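Local coordinates for protein methylenetetrahydrofolate--tRNA-(uracil-5-)-methyltransferase TrmFO (PDB 3G5S) that catalyses the folate- and FAD-dependent methylation of uridine 54 in tRNA to 5-methyluridine, probably using NADH or NADPH as reductant, at residues R45-E58 / G91-T105. Numbering follows the deposited sequence.
Sequences RFAEIVCSNSLGGE and GALAVDREEFSGYIT. With FAD (flavin-adenine dinucleotide), chain B.
Ser54 with Ala94 and Gly57 with Ala92 form the non-hydrogen-bonded pairs of strands 54-57 and 92-95, which run antiparallel. Leu55 N gives a nearly straight 2.7 Å bond to Leu93 O, and Leu93 N donates to Gly56 O (3.0 Å); Val95 N to Asn53 O and Glu58 N to Gly91 O extend the pairing. A beta bulge shifts the register by one between Ser54 and Gly57. Asn53 adds a side-chain bond, its ND2 reaching Val95 O (2.9 Å) from above the carbonyl plane.

Two arginines of opposite segments tie helix 97-109 to the loop before strand 54-57. Arg97, extended from CG to NE, grips Cys51 O side-on with NE and NH2, each at 2.9 Å, while Asn53 CB lies over the centre of one guanidinium face. Arg45, bent about CB-CG (chi2 -84°), sends NH1 to Glu98 OE2 (2.8 Å, a salt bridge on the anti lone pair) and NH2 to Ser101 OG and Glu98 O, which also accepts from Gly102 N. With an alanine here, the Glu98 carboxylate would probably lose its charge partner and a gap would open over Gly102. Thr105 OG1 accepts from Phe46 N (2.9 Å) and donates to Ser101 O. A water accepts from Ile49 N and donates to Arg97 O.

Apolar contacts fill in between: Ile49 CG1 meets Phe100 CD1 (3.6 Å), and Ala47 CB rests on Ile104 CD1. The Ala47 carbonyl O lies at the Phe100 ring edge.

Cys51 CB sits 3.0 Å from FAD N5, so the paired bonds on Cys51 O probably help position the backbone beside the flavin.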
ATOM      1  N   ARG A  45      15.262  18.225  -0.424  1.00 15.47           N
ATOM      2  CA  ARG A  45      15.859  17.024  -0.998  1.00 15.11           C
ATOM      3  C   ARG A  45      14.844  16.125  -1.679  1.00 14.27           C
ATOM      4  O   ARG A  45      13.705  15.998  -1.229  1.00 14.67           O
ATOM      5  CB  ARG A  45      16.555  16.213   0.093  1.00 16.22           C
ATOM      6  CG  ARG A  45      17.737  16.908   0.733  1.00 17.25           C
ATOM      7  CD  ARG A  45      18.995  16.714  -0.088  1.00 19.74           C
ATOM      8  NE  ARG A  45      20.178  17.211   0.610  1.00 20.95           N
ATOM      9  CZ  ARG A  45      20.847  16.528   1.536  1.00 21.41           C
ATOM     10  NH1 ARG A  45      21.913  17.065   2.114  1.00 22.99           N
ATOM     11  NH2 ARG A  45      20.450  15.310   1.886  1.00 22.40           N
ATOM     12  N   PHE A  46      15.267  15.478  -2.759  1.00 13.71           N
ATOM     13  CA  PHE A  46      14.454  14.441  -3.369  1.00 13.26           C
ATOM     14  C   PHE A  46      14.452  13.210  -2.469  1.00 12.81           C
ATOM     15  O   PHE A  46      15.466  12.873  -1.859  1.00 14.09           O
ATOM     16  CB  PHE A  46      14.983  14.060  -4.749  1.00 13.33           C
ATOM     17  CG  PHE A  46      15.130  15.224  -5.697  1.00 14.09           C
ATOM     18  CD1 PHE A  46      14.384  16.387  -5.536  1.00 14.78           C
ATOM     19  CD2 PHE A  46      15.997  15.141  -6.775  1.00 14.95           C
ATOM     20  CE1 PHE A  46      14.520  17.451  -6.422  1.00 15.83           C
ATOM     21  CE2 PHE A  46      16.138  16.200  -7.658  1.00 17.23           C
ATOM     22  CZ  PHE A  46      15.401  17.349  -7.478  1.00 17.10           C
ATOM     23  N   ALA A  47      13.302  12.552  -2.396  1.00 12.37           N
ATOM     24  CA  ALA A  47      13.145  11.324  -1.629  1.00 12.81           C
ATOM     25  C   ALA A  47      13.464  11.520  -0.145  1.00 12.85           C
ATOM     26  O   ALA A  47      13.997  10.637   0.521  1.00 13.98           O
ATOM     27  CB  ALA A  47      13.979  10.193  -2.234  1.00 12.86           C
ATOM     28  N   GLU A  48      13.110  12.688   0.376  1.00 13.30           N
ATOM     29  CA  GLU A  48      13.172  12.917   1.807  1.00 13.66           C
ATOM     30  C   GLU A  48      12.338  11.874   2.542  1.00 13.12           C
ATOM     31  O   GLU A  48      11.194  11.604   2.167  1.00 13.59           O
ATOM     32  CB  GLU A  48      12.660  14.322   2.145  1.00 14.72           C
ATOM     33  CG  GLU A  48      12.549  14.584   3.641  1.00 16.18           C
ATOM     34  CD  GLU A  48      12.088  16.001   3.988  1.00 17.48           C
ATOM     35  OE1 GLU A  48      12.118  16.899   3.119  1.00 17.23           O
ATOM     36  OE2 GLU A  48      11.691  16.213   5.150  1.00 18.71           O
ATOM     37  N   ILE A  49      12.924  11.301   3.588  1.00 14.09           N
ATOM     38  CA  ILE A  49      12.252  10.345   4.452  1.00 14.89           C
ATOM     39  C   ILE A  49      11.633  11.127   5.608  1.00 15.65           C
ATOM     40  O   ILE A  49      12.349  11.714   6.414  1.00 17.08           O
ATOM     41  CB  ILE A  49      13.269   9.324   5.004  1.00 15.76           C
ATOM     42  CG1 ILE A  49      13.874   8.498   3.865  1.00 17.05           C
ATOM     43  CG2 ILE A  49      12.630   8.434   6.064  1.00 16.93           C
ATOM     44  CD1 ILE A  49      12.953   7.420   3.332  1.00 17.74           C
ATOM     45  N   VAL A  50      10.305  11.162   5.677  1.00 15.96           N
ATOM     46  CA  VAL A  50       9.649  12.070   6.620  1.00 17.43           C
ATOM     47  C   VAL A  50       9.438  11.511   8.028  1.00 19.51           C
ATOM     48  O   VAL A  50       9.168  12.268   8.952  1.00 22.96           O
ATOM     49  CB  VAL A  50       8.311  12.630   6.076  1.00 17.42           C
ATOM     50  CG1 VAL A  50       8.546  13.397   4.787  1.00 17.40           C
ATOM     51  CG2 VAL A  50       7.298  11.519   5.890  1.00 18.25           C
ATOM     52  N   CYS A  51       9.569  10.201   8.204  1.00 19.39           N
ATOM     53  CA  CYS A  51       9.318   9.606   9.516  1.00 21.37           C
ATOM     54  C   CYS A  51      10.369   8.560   9.877  1.00 19.39           C
ATOM     55  O   CYS A  51      11.557   8.867   9.931  1.00 20.44           O
ATOM     56  CB  CYS A  51       7.913   9.004   9.564  1.00 26.30           C
ATOM     57  SG  CYS A  51       7.248   8.759  11.222  1.00 32.25           S
ATOM     58  N   SER A  52       9.935   7.329  10.131  1.00 19.40           N
ATOM     59  CA  SER A  52      10.871   6.261  10.478  1.00 17.74           C
ATOM     60  C   SER A  52      11.919   6.091   9.390  1.00 16.72           C
ATOM     61  O   SER A  52      11.641   6.317   8.216  1.00 17.93           O
ATOM     62  CB  SER A  52      10.139   4.936  10.695  1.00 20.28           C
ATOM     63  OG  SER A  52      11.059   3.860  10.795  1.00 23.28           O
ATOM     64  N   ASN A  53      13.126   5.686   9.775  1.00 16.30           N
ATOM     65  CA  ASN A  53      14.177   5.463   8.790  1.00 16.73           C
ATOM     66  C   ASN A  53      14.268   4.011   8.318  1.00 15.29           C
ATOM     67  O   ASN A  53      15.217   3.637   7.635  1.00 16.15           O
ATOM     68  CB  ASN A  53      15.529   5.961   9.303  1.00 18.38           C
ATOM     69  CG  ASN A  53      16.055   5.136  10.456  1.00 19.45           C
ATOM     70  OD1 ASN A  53      15.290   4.501  11.183  1.00 21.34           O
ATOM     71  ND2 ASN A  53      17.370   5.140  10.632  1.00 20.56           N
ATOM     72  N   SER A  54      13.269   3.202   8.661  1.00 15.89           N
ATOM     73  CA  SER A  54      13.250   1.805   8.242  1.00 15.98           C
ATOM     74  C   SER A  54      12.544   1.594   6.909  1.00 15.36           C
ATOM     75  O   SER A  54      11.459   2.133   6.677  1.00 16.24           O
ATOM     76  CB  SER A  54      12.574   0.933   9.297  1.00 17.83           C
ATOM     77  OG  SER A  54      12.449  -0.397   8.819  1.00 18.14           O
ATOM     78  N   LEU A  55      13.166   0.798   6.044  1.00 15.22           N
ATOM     79  CA  LEU A  55      12.570   0.403   4.775  1.00 15.41           C
ATOM     80  C   LEU A  55      11.960  -0.997   4.845  1.00 15.53           C
ATOM     81  O   LEU A  55      11.492  -1.515   3.835  1.00 16.36           O
ATOM     82  CB  LEU A  55      13.599   0.468   3.642  1.00 17.66           C
ATOM     83  CG  LEU A  55      14.199   1.843   3.342  1.00 22.35           C
ATOM     84  CD1 LEU A  55      15.172   1.754   2.181  1.00 23.27           C
ATOM     85  CD2 LEU A  55      13.114   2.860   3.051  1.00 24.52           C
ATOM     86  N   GLY A  56      11.979  -1.606   6.030  1.00 15.41           N
ATOM     87  CA  GLY A  56      11.351  -2.899   6.237  1.00 15.69           C
ATOM     88  C   GLY A  56      12.340  -4.003   6.567  1.00 14.89           C
ATOM     89  O   GLY A  56      13.541  -3.870   6.338  1.00 14.14           O
ATOM     90  N   GLY A  57      11.826  -5.106   7.104  1.00 16.27           N
ATOM     91  CA  GLY A  57      12.649  -6.260   7.419  1.00 16.51           C
ATOM     92  C   GLY A  57      13.310  -6.858   6.188  1.00 15.77           C
ATOM     93  O   GLY A  57      12.693  -6.955   5.129  1.00 17.42           O
ATOM     94  N   GLU A  58      14.564  -7.276   6.338  1.00 15.74           N
ATOM     95  CA  GLU A  58      15.373  -7.770   5.222  1.00 16.39           C
ATOM     96  C   GLU A  58      15.284  -9.272   5.002  1.00 16.52           C
ATOM     97  O   GLU A  58      15.651  -9.773   3.937  1.00 18.57           O
ATOM     98  CB  GLU A  58      16.848  -7.469   5.480  1.00 19.98           C
ATOM     99  CG  GLU A  58      17.264  -6.034   5.337  1.00 21.72           C
ATOM    100  CD  GLU A  58      18.768  -5.927   5.199  1.00 22.63           C
ATOM    101  OE1 GLU A  58      19.477  -6.031   6.224  1.00 25.87           O
ATOM    102  OE2 GLU A  58      19.245  -5.766   4.059  1.00 23.29           O
ATOM    103  N   GLY A  91      17.589  -6.050  12.201  1.00 24.16           N
ATOM    104  CA  GLY A  91      16.970  -6.938  11.229  1.00 22.97           C
ATOM    105  C   GLY A  91      16.314  -6.207  10.073  1.00 20.46           C
ATOM    106  O   GLY A  91      16.027  -6.797   9.031  1.00 21.62           O
ATOM    107  N   ALA A  92      16.068  -4.914  10.261  1.00 18.38           N
ATOM    108  CA  ALA A  92      15.484  -4.093   9.216  1.00 17.02           C
ATOM    109  C   ALA A  92      16.579  -3.400   8.430  1.00 15.66           C
ATOM    110  O   ALA A  92      17.678  -3.164   8.937  1.00 16.32           O
ATOM    111  CB  ALA A  92      14.546  -3.069   9.819  1.00 19.36           C
ATOM    112  N   LEU A  93      16.269  -3.080   7.180  1.00 14.58           N
ATOM    113  CA  LEU A  93      17.092  -2.180   6.396  1.00 13.85           C
ATOM    114  C   LEU A  93      16.685  -0.773   6.782  1.00 14.95           C
ATOM    115  O   LEU A  93      15.553  -0.366   6.545  1.00 16.38           O
ATOM    116  CB  LEU A  93      16.843  -2.410   4.909  1.00 14.43           C
ATOM    117  CG  LEU A  93      17.548  -1.454   3.945  1.00 14.89           C
ATOM    118  CD1 LEU A  93      19.063  -1.530   4.097  1.00 15.40           C
ATOM    119  CD2 LEU A  93      17.132  -1.751   2.511  1.00 16.30           C
ATOM    120  N   ALA A  94      17.595  -0.046   7.413  1.00 15.39           N
ATOM    121  CA  ALA A  94      17.326   1.328   7.811  1.00 15.95           C
ATOM    122  C   ALA A  94      18.457   2.213   7.321  1.00 16.26           C
ATOM    123  O   ALA A  94      19.569   1.736   7.067  1.00 16.86           O
ATOM    124  CB  ALA A  94      17.175   1.432   9.324  1.00 18.73           C
ATOM    125  N   VAL A  95      18.165   3.501   7.182  1.00 15.69           N
ATOM    126  CA  VAL A  95      19.089   4.418   6.543  1.00 15.56           C
ATOM    127  C   VAL A  95      19.359   5.668   7.361  1.00 16.19           C
ATOM    128  O   VAL A  95      18.521   6.123   8.144  1.00 17.52           O
ATOM    129  CB  VAL A  95      18.567   4.860   5.154  1.00 15.74           C
ATOM    130  CG1 VAL A  95      18.334   3.647   4.271  1.00 16.83           C
ATOM    131  CG2 VAL A  95      17.287   5.691   5.290  1.00 16.01           C
ATOM    132  N   ASP A  96      20.547   6.219   7.164  1.00 15.70           N
ATOM    133  CA  ASP A  96      20.822   7.585   7.561  1.00 16.17           C
ATOM    134  C   ASP A  96      20.022   8.455   6.594  1.00 14.85           C
ATOM    135  O   ASP A  96      20.286   8.454   5.394  1.00 15.05           O
ATOM    136  CB  ASP A  96      22.320   7.860   7.451  1.00 18.27           C
ATOM    137  CG  ASP A  96      22.687   9.268   7.848  1.00 19.65           C
ATOM    138  OD1 ASP A  96      22.207  10.228   7.214  1.00 20.46           O
ATOM    139  OD2 ASP A  96      23.480   9.425   8.792  1.00 22.29           O
ATOM    140  N   ARG A  97      19.020   9.164   7.106  1.00 15.27           N
ATOM    141  CA  ARG A  97      18.058   9.844   6.238  1.00 15.83           C
ATOM    142  C   ARG A  97      18.717  10.883   5.327  1.00 15.25           C
ATOM    143  O   ARG A  97      18.376  10.997   4.151  1.00 15.13           O
ATOM    144  CB  ARG A  97      16.954  10.508   7.069  1.00 16.92           C
ATOM    145  CG  ARG A  97      16.056   9.563   7.868  1.00 18.66           C
ATOM    146  CD  ARG A  97      15.143  10.394   8.764  1.00 22.30           C
ATOM    147  NE  ARG A  97      14.308   9.616   9.676  1.00 23.92           N
ATOM    148  CZ  ARG A  97      14.705   9.181  10.868  1.00 24.22           C
ATOM    149  NH1 ARG A  97      15.940   9.422  11.287  1.00 26.13           N
ATOM    150  NH2 ARG A  97      13.872   8.495  11.639  1.00 23.61           N
ATOM    151  N   GLU A  98      19.653  11.649   5.874  1.00 15.78           N
ATOM    152  CA  GLU A  98      20.314  12.694   5.103  1.00 16.06           C
ATOM    153  C   GLU A  98      21.249  12.127   4.033  1.00 16.47           C
ATOM    154  O   GLU A  98      21.324  12.657   2.930  1.00 17.58           O
ATOM    155  CB  GLU A  98      21.067  13.656   6.030  1.00 18.86           C
ATOM    156  CG  GLU A  98      21.670  14.870   5.335  1.00 22.87           C
ATOM    157  CD  GLU A  98      23.023  14.584   4.707  1.00 24.99           C
ATOM    158  OE1 GLU A  98      23.785  13.776   5.279  1.00 26.46           O
ATOM    159  OE2 GLU A  98      23.326  15.173   3.645  1.00 26.37           O
ATOM    160  N   GLU A  99      21.968  11.054   4.354  1.00 17.09           N
ATOM    161  CA  GLU A  99      22.834  10.425   3.361  1.00 16.63           C
ATOM    162  C   GLU A  99      22.013   9.776   2.249  1.00 15.45           C
ATOM    163  O   GLU A  99      22.401   9.788   1.079  1.00 16.91           O
ATOM    164  CB  GLU A  99      23.735   9.380   4.016  1.00 19.24           C
ATOM    165  CG  GLU A  99      24.874   9.962   4.829  1.00 23.41           C
ATOM    166  CD  GLU A  99      25.599   8.912   5.651  1.00 27.15           C
ATOM    167  OE1 GLU A  99      25.385   7.704   5.403  1.00 28.91           O
ATOM    168  OE2 GLU A  99      26.381   9.295   6.547  1.00 30.53           O
ATOM    169  N   PHE A 100      20.871   9.213   2.627  1.00 14.14           N
ATOM    170  CA  PHE A 100      19.951   8.601   1.684  1.00 13.46           C
ATOM    171  C   PHE A 100      19.430   9.627   0.679  1.00 13.64           C
ATOM    172  O   PHE A 100      19.600   9.467  -0.532  1.00 13.51           O
ATOM    173  CB  PHE A 100      18.808   7.948   2.473  1.00 13.20           C
ATOM    174  CG  PHE A 100      17.691   7.394   1.630  1.00 12.55           C
ATOM    175  CD1 PHE A 100      16.542   8.138   1.413  1.00 12.35           C
ATOM    176  CD2 PHE A 100      17.758   6.112   1.106  1.00 12.02           C
ATOM    177  CE1 PHE A 100      15.501   7.634   0.663  1.00 12.62           C
ATOM    178  CE2 PHE A 100      16.720   5.603   0.360  1.00 12.03           C
ATOM    179  CZ  PHE A 100      15.587   6.364   0.137  1.00 12.79           C
ATOM    180  N   SER A 101      18.813  10.694   1.178  1.00 13.61           N
ATOM    181  CA  SER A 101      18.216  11.673   0.275  1.00 14.24           C
ATOM    182  C   SER A 101      19.290  12.472  -0.457  1.00 14.35           C
ATOM    183  O   SER A 101      19.081  12.905  -1.590  1.00 14.08           O
ATOM    184  CB  SER A 101      17.265  12.598   1.026  1.00 16.25           C
ATOM    185  OG  SER A 101      17.991  13.494   1.845  1.00 18.46           O
ATOM    186  N   GLY A 102      20.438  12.662   0.186  1.00 14.89           N
ATOM    187  CA  GLY A 102      21.533  13.377  -0.442  1.00 15.42           C
ATOM    188  C   GLY A 102      22.047  12.666  -1.680  1.00 15.32           C
ATOM    189  O   GLY A 102      22.262  13.285  -2.722  1.00 16.52           O
ATOM    190  N   TYR A 103      22.247  11.357  -1.564  1.00 15.36           N
ATOM    191  CA  TYR A 103      22.727  10.554  -2.684  1.00 15.24           C
ATOM    192  C   TYR A 103      21.732  10.575  -3.840  1.00 14.43           C
ATOM    193  O   TYR A 103      22.109  10.763  -4.996  1.00 15.69           O
ATOM    194  CB  TYR A 103      22.994   9.114  -2.226  1.00 16.79           C
ATOM    195  CG  TYR A 103      23.452   8.167  -3.316  1.00 18.11           C
ATOM    196  CD1 TYR A 103      24.795   8.045  -3.639  1.00 21.26           C
ATOM    197  CD2 TYR A 103      22.541   7.381  -4.008  1.00 18.33           C
ATOM    198  CE1 TYR A 103      25.213   7.172  -4.630  1.00 22.24           C
ATOM    199  CE2 TYR A 103      22.951   6.504  -4.996  1.00 21.05           C
ATOM    200  CZ  TYR A 103      24.286   6.407  -5.306  1.00 23.53           C
ATOM    201  OH  TYR A 103      24.698   5.535  -6.291  1.00 26.93           O
ATOM    202  N   ILE A 104      20.458  10.374  -3.526  1.00 13.87           N
ATOM    203  CA  ILE A 104      19.418  10.372  -4.545  1.00 13.13           C
ATOM    204  C   ILE A 104      19.352  11.723  -5.261  1.00 13.07           C
ATOM    205  O   ILE A 104      19.268  11.791  -6.490  1.00 13.45           O
ATOM    206  CB  ILE A 104      18.059  10.006  -3.920  1.00 12.57           C
ATOM    207  CG1 ILE A 104      18.090   8.543  -3.455  1.00 12.78           C
ATOM    208  CG2 ILE A 104      16.929  10.237  -4.902  1.00 12.57           C
ATOM    209  CD1 ILE A 104      16.926   8.143  -2.593  1.00 12.82           C
ATOM    210  N   THR A 105      19.403  12.795  -4.484  1.00 13.88           N
ATOM    211  CA  THR A 105      19.323  14.140  -5.034  1.00 14.61           C
ATOM    212  C   THR A 105      20.515  14.429  -5.945  1.00 15.39           C
ATOM    213  O   THR A 105      20.360  14.994  -7.023  1.00 16.18           O
ATOM    214  CB  THR A 105      19.242  15.186  -3.916  1.00 15.66           C
ATOM    215  OG1 THR A 105      18.069  14.949  -3.126  1.00 15.35           O
ATOM    216  CG2 THR A 105      19.177  16.585  -4.505  1.00 17.08           C
TER
HETATM  217  PA  FAD B 444       6.282  11.598  -1.034  1.00 10.67           P
HETATM  218  O1A FAD B 444       5.532  12.379   0.007  1.00 11.62           O
HETATM  219  O2A FAD B 444       7.569  10.942  -0.640  1.00 11.15           O
HETATM  220  O5B FAD B 444       6.586  12.502  -2.314  1.00 10.59           O
HETATM  221  C5B FAD B 444       5.595  13.333  -2.887  1.00 11.11           C
HETATM  222  C4B FAD B 444       6.290  14.586  -3.383  1.00 11.06           C
HETATM  223  O4B FAD B 444       5.378  15.351  -4.154  1.00 11.27           O
HETATM  224  C3B FAD B 444       6.739  15.482  -2.231  1.00 11.74           C
HETATM  225  O3B FAD B 444       8.106  15.822  -2.363  1.00 12.32           O
HETATM  226  C2B FAD B 444       5.836  16.711  -2.337  1.00 12.17           C
HETATM  227  O2B FAD B 444       6.435  17.922  -1.925  1.00 13.18           O
HETATM  228  C1B FAD B 444       5.519  16.733  -3.820  1.00 11.61           C
HETATM  229  N9A FAD B 444       4.265  17.371  -4.246  1.00 12.28           N
HETATM  230  C8A FAD B 444       3.012  17.188  -3.730  1.00 12.36           C
HETATM  231  N7A FAD B 444       2.130  17.880  -4.482  1.00 12.35           N
HETATM  232  C5A FAD B 444       2.819  18.493  -5.481  1.00 12.13           C
HETATM  233  C6A FAD B 444       2.444  19.318  -6.531  1.00 12.86           C
HETATM  234  N6A FAD B 444       1.160  19.532  -6.851  1.00 13.38           N
HETATM  235  N1A FAD B 444       3.412  19.770  -7.386  1.00 13.18           N
HETATM  236  C2A FAD B 444       4.736  19.446  -7.208  1.00 13.01           C
HETATM  237  N3A FAD B 444       5.122  18.626  -6.172  1.00 12.54           N
HETATM  238  C4A FAD B 444       4.163  18.178  -5.336  1.00 11.85           C
HETATM  239  N1  FAD B 444       6.164   5.152   5.157  1.00 15.04           N
HETATM  240  C2  FAD B 444       6.938   4.152   5.688  1.00 16.21           C
HETATM  241  O2  FAD B 444       7.258   3.181   5.005  1.00 16.23           O
HETATM  242  N3  FAD B 444       7.360   4.243   7.001  1.00 18.11           N
HETATM  243  C4  FAD B 444       7.034   5.320   7.808  1.00 18.79           C
HETATM  244  O4  FAD B 444       7.433   5.374   8.978  1.00 21.94           O
HETATM  245  C4X FAD B 444       6.249   6.331   7.256  1.00 17.33           C
HETATM  246  N5  FAD B 444       5.884   7.425   8.008  1.00 19.08           N
HETATM  247  C5X FAD B 444       5.114   8.421   7.443  1.00 17.96           C
HETATM  248  C6  FAD B 444       4.762   9.525   8.212  1.00 18.31           C
HETATM  249  C7  FAD B 444       3.979  10.536   7.672  1.00 18.98           C
HETATM  250  C7M FAD B 444       3.601  11.728   8.508  1.00 20.72           C
HETATM  251  C8  FAD B 444       3.556  10.442   6.350  1.00 19.27           C
HETATM  252  C8M FAD B 444       2.712  11.531   5.752  1.00 21.41           C
HETATM  253  C9  FAD B 444       3.910   9.339   5.577  1.00 17.50           C
HETATM  254  C9A FAD B 444       4.690   8.320   6.117  1.00 16.22           C
HETATM  255  N10 FAD B 444       5.029   7.209   5.354  1.00 14.49           N
HETATM  256  C10 FAD B 444       5.819   6.234   5.934  1.00 15.38           C
HETATM  257  C1' FAD B 444       4.105   6.769   4.242  1.00 13.26           C
HETATM  258  C2' FAD B 444       4.761   6.737   2.851  1.00 12.03           C
HETATM  259  O2' FAD B 444       5.462   5.528   2.611  1.00 11.65           O
HETATM  260  C3' FAD B 444       5.659   7.950   2.606  1.00 11.23           C
HETATM  261  O3' FAD B 444       4.819   9.087   2.625  1.00 12.20           O
HETATM  262  C4' FAD B 444       6.408   7.892   1.276  1.00 11.28           C
HETATM  263  O4' FAD B 444       7.359   8.938   1.272  1.00 11.90           O
HETATM  264  C5' FAD B 444       5.468   7.986   0.080  1.00 10.60           C
HETATM  265  O5' FAD B 444       6.218   8.203  -1.096  1.00 10.09           O
HETATM  266  P   FAD B 444       5.586   9.079  -2.276  1.00  9.68           P
HETATM  267  O1P FAD B 444       4.265   8.524  -2.701  1.00  9.56           O
HETATM  268  O2P FAD B 444       6.645   9.219  -3.320  1.00 10.20           O
HETATM  269  O3P FAD B 444       5.259  10.494  -1.589  1.00  9.96           O
HETATM  270  O   HOH W   1      15.619  12.128   4.167  1.00 20.85           O